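Local coordinates for cytoplasmic protein (Cryptococcus neoformans var. grubii serotype A, PDB 7LPO), which probably hydrolyses the beta-glucosidic bond of steryl glucosides, acting as a sterylglucosidase of glycoside hydrolase family 5, at residues 399-404 against 431-436; 470-475 against 498-503. One frame throughout, in Å; residues are numbered along the deposited sequence.

Interaction 1: residues 399-404 against 431-436; sequences DFVDDF and VLRQPP
Val401 lays its CG1 methyl against the ring of Pro436, with CG1 3.6 Å from Pro436 CD. The two side chains meet at about a right angle. CG1 stands anti to the backbone N (chi1 171°), which leaves CG2 to face the start of the Arg433 side chain. Val401 CG2 lies 3.9 Å from Arg433 CB. Val401 thus lies along the extended stretch 433-436, and its CG1 also comes within 3.8 Å of Gln434 O. Asp402 borders the contact at an exposed edge. Its OD1 reaches Pro436 CB at 3.3 Å, and the two side chains run past each other in opposite directions. The contact is otherwise apolar packing. Asp399 caps the helix that carries Val401: its OD1 takes weak bonds from Val401 N and Asp402 N. Asp399 N in turn gives a nearly straight bond to Asp403 OD2 (2.8 Å). The Arg433 chain bends at chi2, and its NH2 forms a salt bridge with Glu274. Gln434 NE2 is hydrogen-bonded to Asp507 OD1 of helix 490-512. The contact seats the first turn of helix 400-419 on the loop between strand 424-427 and helix 440-443. Phe400 meets Phe216 of helix 206-221 edge-to-face, and Phe404 packs on the same helix.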
ATOM      1  N   ASP A 399      -4.487  -8.642  21.953  1.00 24.11           N
ATOM      2  CA  ASP A 399      -3.534  -8.479  20.859  1.00 22.69           C
ATOM      3  C   ASP A 399      -4.345  -8.164  19.610  1.00 19.46           C
ATOM      4  O   ASP A 399      -5.089  -9.020  19.122  1.00 18.62           O
ATOM      5  CB  ASP A 399      -2.705  -9.748  20.670  1.00 29.56           C
ATOM      6  CG  ASP A 399      -1.633  -9.601  19.608  1.00 39.14           C
ATOM      7  OD1 ASP A 399      -1.859  -8.878  18.612  1.00 43.02           O
ATOM      8  OD2 ASP A 399      -0.555 -10.217  19.771  1.00 43.69           O
ATOM      9  N   PHE A 400      -4.201  -6.945  19.088  1.00 20.40           N
ATOM     10  CA  PHE A 400      -5.012  -6.544  17.944  1.00 19.47           C
ATOM     11  C   PHE A 400      -4.853  -7.519  16.785  1.00 18.57           C
ATOM     12  O   PHE A 400      -5.843  -7.927  16.165  1.00 18.55           O
ATOM     13  CB  PHE A 400      -4.640  -5.131  17.493  1.00 18.73           C
ATOM     14  CG  PHE A 400      -5.232  -4.746  16.165  1.00 16.99           C
ATOM     15  CD1 PHE A 400      -6.584  -4.540  16.038  1.00 18.39           C
ATOM     16  CD2 PHE A 400      -4.436  -4.616  15.045  1.00 18.00           C
ATOM     17  CE1 PHE A 400      -7.142  -4.193  14.823  1.00 18.39           C
ATOM     18  CE2 PHE A 400      -4.982  -4.281  13.830  1.00 18.07           C
ATOM     19  CZ  PHE A 400      -6.348  -4.072  13.721  1.00 18.46           C
ATOM     20  N   VAL A 401      -3.615  -7.915  16.488  1.00 17.19           N
ATOM     21  CA  VAL A 401      -3.359  -8.705  15.287  1.00 19.86           C
ATOM     22  C   VAL A 401      -3.887 -10.122  15.447  1.00 22.09           C
ATOM     23  O   VAL A 401      -4.493 -10.673  14.520  1.00 22.97           O
ATOM     24  CB  VAL A 401      -1.858  -8.709  14.947  1.00 18.68           C
ATOM     25  CG1 VAL A 401      -1.577  -9.696  13.830  1.00 19.39           C
ATOM     26  CG2 VAL A 401      -1.400  -7.327  14.556  1.00 18.39           C
ATOM     27  N   ASP A 402      -3.672 -10.739  16.613  1.00 27.22           N
ATOM     28  CA  ASP A 402      -4.076 -12.134  16.777  1.00 29.78           C
ATOM     29  C   ASP A 402      -5.560 -12.276  17.092  1.00 27.12           C
ATOM     30  O   ASP A 402      -6.183 -13.262  16.686  1.00 31.71           O
ATOM     31  CB  ASP A 402      -3.281 -12.824  17.894  1.00 35.93           C
ATOM     32  CG  ASP A 402      -1.786 -12.638  17.767  1.00 45.32           C
ATOM     33  OD1 ASP A 402      -1.281 -12.477  16.630  1.00 48.00           O
ATOM     34  OD2 ASP A 402      -1.108 -12.661  18.820  1.00 49.67           O
ATOM     35  N   ASP A 403      -6.137 -11.334  17.830  1.00 20.69           N
ATOM     36  CA  ASP A 403      -7.491 -11.510  18.335  1.00 21.41           C
ATOM     37  C   ASP A 403      -8.562 -10.905  17.441  1.00 21.84           C
ATOM     38  O   ASP A 403      -9.708 -11.368  17.483  1.00 23.91           O
ATOM     39  CB  ASP A 403      -7.623 -10.893  19.726  1.00 25.91           C
ATOM     40  CG  ASP A 403      -6.658 -11.496  20.723  1.00 31.87           C
ATOM     41  OD1 ASP A 403      -6.250 -12.661  20.515  1.00 34.23           O
ATOM     42  OD2 ASP A 403      -6.303 -10.798  21.702  1.00 32.87           O
ATOM     43  N   PHE A 404      -8.237  -9.882  16.651  1.00 18.63           N
ATOM     44  CA  PHE A 404      -9.266  -9.168  15.908  1.00 16.78           C
ATOM     45  C   PHE A 404      -8.952  -9.085  14.422  1.00 16.01           C
ATOM     46  O   PHE A 404      -9.822  -9.357  13.590  1.00 16.38           O
ATOM     47  CB  PHE A 404      -9.450  -7.770  16.497  1.00 14.94           C
ATOM     48  CG  PHE A 404      -9.939  -7.779  17.919  1.00 14.61           C
ATOM     49  CD1 PHE A 404     -11.180  -8.296  18.227  1.00 17.52           C
ATOM     50  CD2 PHE A 404      -9.161  -7.270  18.945  1.00 15.56           C
ATOM     51  CE1 PHE A 404     -11.646  -8.311  19.530  1.00 17.38           C
ATOM     52  CE2 PHE A 404      -9.624  -7.291  20.263  1.00 16.01           C
ATOM     53  CZ  PHE A 404     -10.871  -7.804  20.544  1.00 15.89           C
ATOM     54  N   VAL A 431       0.270  -2.419   9.607  1.00 22.19           N
ATOM     55  CA  VAL A 431       1.535  -1.722   9.438  1.00 24.99           C
ATOM     56  C   VAL A 431       2.399  -1.892  10.675  1.00 26.06           C
ATOM     57  O   VAL A 431       1.925  -1.761  11.808  1.00 25.83           O
ATOM     58  CB  VAL A 431       1.266  -0.235   9.141  1.00 28.72           C
ATOM     59  CG1 VAL A 431       2.506   0.600   9.362  1.00 31.27           C
ATOM     60  CG2 VAL A 431       0.766  -0.056   7.716  1.00 29.61           C
ATOM     61  N   LEU A 432       3.678  -2.195  10.446  1.00 29.56           N
ATOM     62  CA  LEU A 432       4.721  -2.280  11.460  1.00 31.48           C
ATOM     63  C   LEU A 432       4.507  -3.407  12.459  1.00 28.85           C
ATOM     64  O   LEU A 432       5.149  -3.419  13.515  1.00 27.98           O
ATOM     65  CB  LEU A 432       4.859  -0.948  12.208  1.00 33.46           C
ATOM     66  CG  LEU A 432       5.395   0.220  11.369  1.00 32.79           C
ATOM     67  CD1 LEU A 432       5.370   1.512  12.179  1.00 31.29           C
ATOM     68  CD2 LEU A 432       6.805  -0.070  10.851  1.00 32.52           C
ATOM     69  N   ARG A 433       3.624  -4.352  12.164  1.00 27.71           N
ATOM     70  CA  ARG A 433       3.400  -5.509  13.016  1.00 29.40           C
ATOM     71  C   ARG A 433       3.810  -6.774  12.269  1.00 28.61           C
ATOM     72  O   ARG A 433       3.760  -6.836  11.036  1.00 28.16           O
ATOM     73  CB  ARG A 433       1.922  -5.615  13.449  1.00 30.95           C
ATOM     74  CG  ARG A 433       1.296  -4.325  14.009  1.00 31.04           C
ATOM     75  CD  ARG A 433       1.827  -3.987  15.399  1.00 34.26           C
ATOM     76  NE  ARG A 433       0.849  -3.242  16.191  1.00 38.79           N
ATOM     77  CZ  ARG A 433       1.150  -2.245  17.026  1.00 43.93           C
ATOM     78  NH1 ARG A 433       2.417  -1.854  17.195  1.00 47.32           N
ATOM     79  NH2 ARG A 433       0.179  -1.634  17.699  1.00 44.01           N
ATOM     80  N   GLN A 434       4.215  -7.780  13.017  1.00 30.12           N
ATOM     81  CA  GLN A 434       4.408  -9.083  12.406  1.00 31.24           C
ATOM     82  C   GLN A 434       3.052  -9.727  12.142  1.00 31.26           C
ATOM     83  O   GLN A 434       2.094  -9.494  12.886  1.00 31.02           O
ATOM     84  CB  GLN A 434       5.222  -9.993  13.315  1.00 31.57           C
ATOM     85  CG  GLN A 434       6.673  -9.600  13.492  1.00 31.88           C
ATOM     86  CD  GLN A 434       7.423 -10.619  14.343  1.00 34.56           C
ATOM     87  OE1 GLN A 434       6.936 -11.050  15.393  1.00 35.46           O
ATOM     88  NE2 GLN A 434       8.599 -11.020  13.885  1.00 35.69           N
ATOM     89  N   PRO A 435       2.939 -10.546  11.102  1.00 28.32           N
ATOM     90  CA  PRO A 435       1.687 -11.268  10.884  1.00 23.81           C
ATOM     91  C   PRO A 435       1.450 -12.251  12.014  1.00 21.80           C
ATOM     92  O   PRO A 435       2.399 -12.638  12.716  1.00 19.15           O
ATOM     93  CB  PRO A 435       1.912 -11.989   9.544  1.00 23.61           C
ATOM     94  CG  PRO A 435       3.380 -12.167   9.464  1.00 24.91           C
ATOM     95  CD  PRO A 435       3.984 -10.945  10.139  1.00 26.39           C
ATOM     96  N   PRO A 436       0.205 -12.660  12.239  1.00 23.07           N
ATOM     97  CA  PRO A 436      -0.056 -13.746  13.184  1.00 24.79           C
ATOM     98  C   PRO A 436       0.239 -15.084  12.523  1.00 27.53           C
ATOM     99  O   PRO A 436       0.433 -15.180  11.312  1.00 26.54           O
ATOM    100  CB  PRO A 436      -1.547 -13.597  13.489  1.00 23.16           C
ATOM    101  CG  PRO A 436      -2.118 -13.104  12.170  1.00 22.13           C
ATOM    102  CD  PRO A 436      -1.004 -12.326  11.460  1.00 23.72           C
TER

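Interaction 2: residues 470-475 against 498-503; sequences DAIGVI and QGELAV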
ATOM      1  N   ASP A 470      17.511   3.180  11.562  1.00 22.13           N
ATOM      2  CA  ASP A 470      16.893   1.870  11.391  1.00 22.79           C
ATOM      3  C   ASP A 470      15.579   1.842  12.161  1.00 22.85           C
ATOM      4  O   ASP A 470      15.524   1.433  13.323  1.00 23.26           O
ATOM      5  CB  ASP A 470      17.843   0.781  11.869  1.00 25.65           C
ATOM      6  CG  ASP A 470      17.208  -0.598  11.845  1.00 29.49           C
ATOM      7  OD1 ASP A 470      16.115  -0.758  11.249  1.00 31.99           O
ATOM      8  OD2 ASP A 470      17.807  -1.521  12.425  1.00 30.09           O
ATOM      9  N   ALA A 471      14.495   2.238  11.482  1.00 23.03           N
ATOM     10  CA  ALA A 471      13.212   2.408  12.162  1.00 25.03           C
ATOM     11  C   ALA A 471      12.615   1.077  12.610  1.00 24.60           C
ATOM     12  O   ALA A 471      11.965   1.004  13.661  1.00 25.12           O
ATOM     13  CB  ALA A 471      12.228   3.145  11.248  1.00 28.51           C
ATOM     14  N   ILE A 472      12.792   0.019  11.820  1.00 26.04           N
ATOM     15  CA  ILE A 472      12.264  -1.285  12.218  1.00 26.69           C
ATOM     16  C   ILE A 472      12.999  -1.805  13.450  1.00 27.27           C
ATOM     17  O   ILE A 472      12.381  -2.323  14.387  1.00 28.77           O
ATOM     18  CB  ILE A 472      12.347  -2.275  11.043  1.00 29.17           C
ATOM     19  CG1 ILE A 472      11.254  -1.943  10.025  1.00 32.22           C
ATOM     20  CG2 ILE A 472      12.235  -3.699  11.545  1.00 28.97           C
ATOM     21  CD1 ILE A 472      11.109  -2.948   8.905  1.00 35.73           C
ATOM     22  N   GLY A 473      14.324  -1.681  13.475  1.00 27.19           N
ATOM     23  CA  GLY A 473      15.068  -2.127  14.638  1.00 27.04           C
ATOM     24  C   GLY A 473      14.710  -1.367  15.899  1.00 27.33           C
ATOM     25  O   GLY A 473      14.714  -1.936  16.992  1.00 27.30           O
ATOM     26  N   VAL A 474      14.417  -0.074  15.772  1.00 27.34           N
ATOM     27  CA  VAL A 474      13.964   0.700  16.921  1.00 29.57           C
ATOM     28  C   VAL A 474      12.605   0.195  17.386  1.00 31.00           C
ATOM     29  O   VAL A 474      12.399  -0.088  18.571  1.00 31.66           O
ATOM     30  CB  VAL A 474      13.917   2.198  16.569  1.00 29.32           C
ATOM     31  CG1 VAL A 474      12.971   2.934  17.513  1.00 29.64           C
ATOM     32  CG2 VAL A 474      15.315   2.795  16.603  1.00 28.28           C
ATOM     33  N   ILE A 475      11.656   0.083  16.453  1.00 38.86           N
ATOM     34  CA  ILE A 475      10.313  -0.386  16.787  1.00 38.49           C
ATOM     35  C   ILE A 475      10.376  -1.707  17.535  1.00 38.95           C
ATOM     36  O   ILE A 475       9.570  -1.968  18.435  1.00 42.15           O
ATOM     37  CB  ILE A 475       9.469  -0.521  15.509  1.00 37.73           C
ATOM     38  CG1 ILE A 475       9.018   0.849  15.017  1.00 40.59           C
ATOM     39  CG2 ILE A 475       8.291  -1.433  15.756  1.00 36.62           C
ATOM     40  CD1 ILE A 475       8.680   0.864  13.543  1.00 42.74           C
ATOM     41  N   GLN A 498      18.632  -2.110   3.449  1.00 17.73           N
ATOM     42  CA  GLN A 498      18.580  -3.482   2.962  1.00 15.59           C
ATOM     43  C   GLN A 498      18.415  -4.460   4.120  1.00 17.22           C
ATOM     44  O   GLN A 498      17.728  -5.481   3.986  1.00 17.80           O
ATOM     45  CB  GLN A 498      19.842  -3.796   2.164  1.00 14.69           C
ATOM     46  CG  GLN A 498      19.793  -5.098   1.420  1.00 16.54           C
ATOM     47  CD  GLN A 498      21.032  -5.312   0.577  1.00 20.43           C
ATOM     48  OE1 GLN A 498      21.998  -5.904   1.031  1.00 21.93           O
ATOM     49  NE2 GLN A 498      21.012  -4.809  -0.653  1.00 21.55           N
ATOM     50  N   GLY A 499      19.034  -4.165   5.263  1.00 16.59           N
ATOM     51  CA  GLY A 499      18.827  -4.995   6.439  1.00 17.27           C
ATOM     52  C   GLY A 499      17.407  -4.946   6.967  1.00 20.58           C
ATOM     53  O   GLY A 499      16.889  -5.952   7.457  1.00 21.35           O
ATOM     54  N   GLU A 500      16.752  -3.786   6.853  1.00 18.93           N
ATOM     55  CA  GLU A 500      15.354  -3.701   7.264  1.00 21.64           C
ATOM     56  C   GLU A 500      14.467  -4.589   6.400  1.00 18.30           C
ATOM     57  O   GLU A 500      13.558  -5.251   6.909  1.00 19.52           O
ATOM     58  CB  GLU A 500      14.877  -2.251   7.207  1.00 26.19           C
ATOM     59  CG  GLU A 500      15.459  -1.357   8.293  1.00 30.35           C
ATOM     60  CD  GLU A 500      14.802   0.024   8.321  1.00 33.35           C
ATOM     61  OE1 GLU A 500      15.217   0.905   7.551  1.00 33.80           O
ATOM     62  OE2 GLU A 500      13.868   0.228   9.121  1.00 35.47           O
ATOM     63  N   LEU A 501      14.690  -4.608   5.088  1.00 20.01           N
ATOM     64  CA  LEU A 501      13.879  -5.474   4.242  1.00 18.05           C
ATOM     65  C   LEU A 501      14.135  -6.946   4.553  1.00 16.94           C
ATOM     66  O   LEU A 501      13.240  -7.779   4.392  1.00 18.23           O
ATOM     67  CB  LEU A 501      14.155  -5.187   2.766  1.00 20.97           C
ATOM     68  CG  LEU A 501      13.392  -4.056   2.075  1.00 24.80           C
ATOM     69  CD1 LEU A 501      11.916  -4.365   2.052  1.00 30.60           C
ATOM     70  CD2 LEU A 501      13.654  -2.718   2.761  1.00 25.64           C
ATOM     71  N   ALA A 502      15.348  -7.287   4.991  1.00 15.14           N
ATOM     72  CA  ALA A 502      15.640  -8.670   5.347  1.00 17.76           C
ATOM     73  C   ALA A 502      14.845  -9.105   6.570  1.00 20.03           C
ATOM     74  O   ALA A 502      14.480 -10.279   6.684  1.00 20.57           O
ATOM     75  CB  ALA A 502      17.141  -8.846   5.602  1.00 19.23           C
ATOM     76  N   VAL A 503      14.567  -8.177   7.490  1.00 24.79           N
ATOM     77  CA  VAL A 503      13.768  -8.509   8.667  1.00 24.05           C
ATOM     78  C   VAL A 503      12.350  -8.889   8.257  1.00 23.40           C
ATOM     79  O   VAL A 503      11.762  -9.836   8.793  1.00 23.90           O
ATOM     80  CB  VAL A 503      13.772  -7.329   9.659  1.00 24.49           C
ATOM     81  CG1 VAL A 503      12.697  -7.506  10.726  1.00 26.93           C
ATOM     82  CG2 VAL A 503      15.153  -7.173  10.298  1.00 21.58           C
TER
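Glu500 reaches across to the start of a short helix, where its OE2 accepts a hydrogen bond from Ile472 N. The bond is 2.9 Å long and nearly straight, at 168°. The N-H comes to the anti side of OE2, 22° out of the carboxylate plane. The Glu500 chain is extended beyond CG, which carries OE2 this far. Glu500 is buried, so this backbone donor helps to satisfy its carboxylate. Ile472 crosses the Glu500 side chain at a slant, and its CD1 comes to 3.9 Å from Glu500 O. Ile472 CG2 meets Val503 CG1 at 3.9 Å. Asp470 passes Glu500 in the opposite sense, with its OD1 3.1 Å from Glu500 CG. The same OD1 is 3.2 Å from Glu500 OE2, a close pair of acceptors on steeply turned carboxylates. The helix start and its N-H donors may ease their repulsion.

Asp470 is the N-cap of helix 471-475. Its OD1 takes Gly473 N at 3.0 Å, from well above the carboxylate plane. Glu500 adds to this cap from another helix by accepting a first-turn N-H. Tyr479 OH is hydrogen-bonded to Asp470 OD2. Helix 471-475, just after strand 467-469, thus rests on the long helix 490-512, their local axes 9.8 Å apart at 51°. Asp470 touches Met496 and Ile472 touches Leu504, both of the long helix.

How the interactions relate
The two contacts follow one another along the chain, and their centres are 18 Å apart. They still touch: Leu432 CD2 of the loop in interaction 1 packs 3.4 Å from Ile475 CD1 of the short helix in interaction 2. Helix 490-512 joins them as well. It carries Glu500 and Val503, and further along Asp507 and Ile511, which meet Gln434. Arg476 is touched by both Gln434 and Val503. Loop 431-436 follows strand 424-427, and Glu271 and Glu274 follow strand 263-267, two neighbouring parallel strands. Interaction 1 thus probably lies at the C-terminal end of the barrel strands, where family 5 enzymes hold their active site.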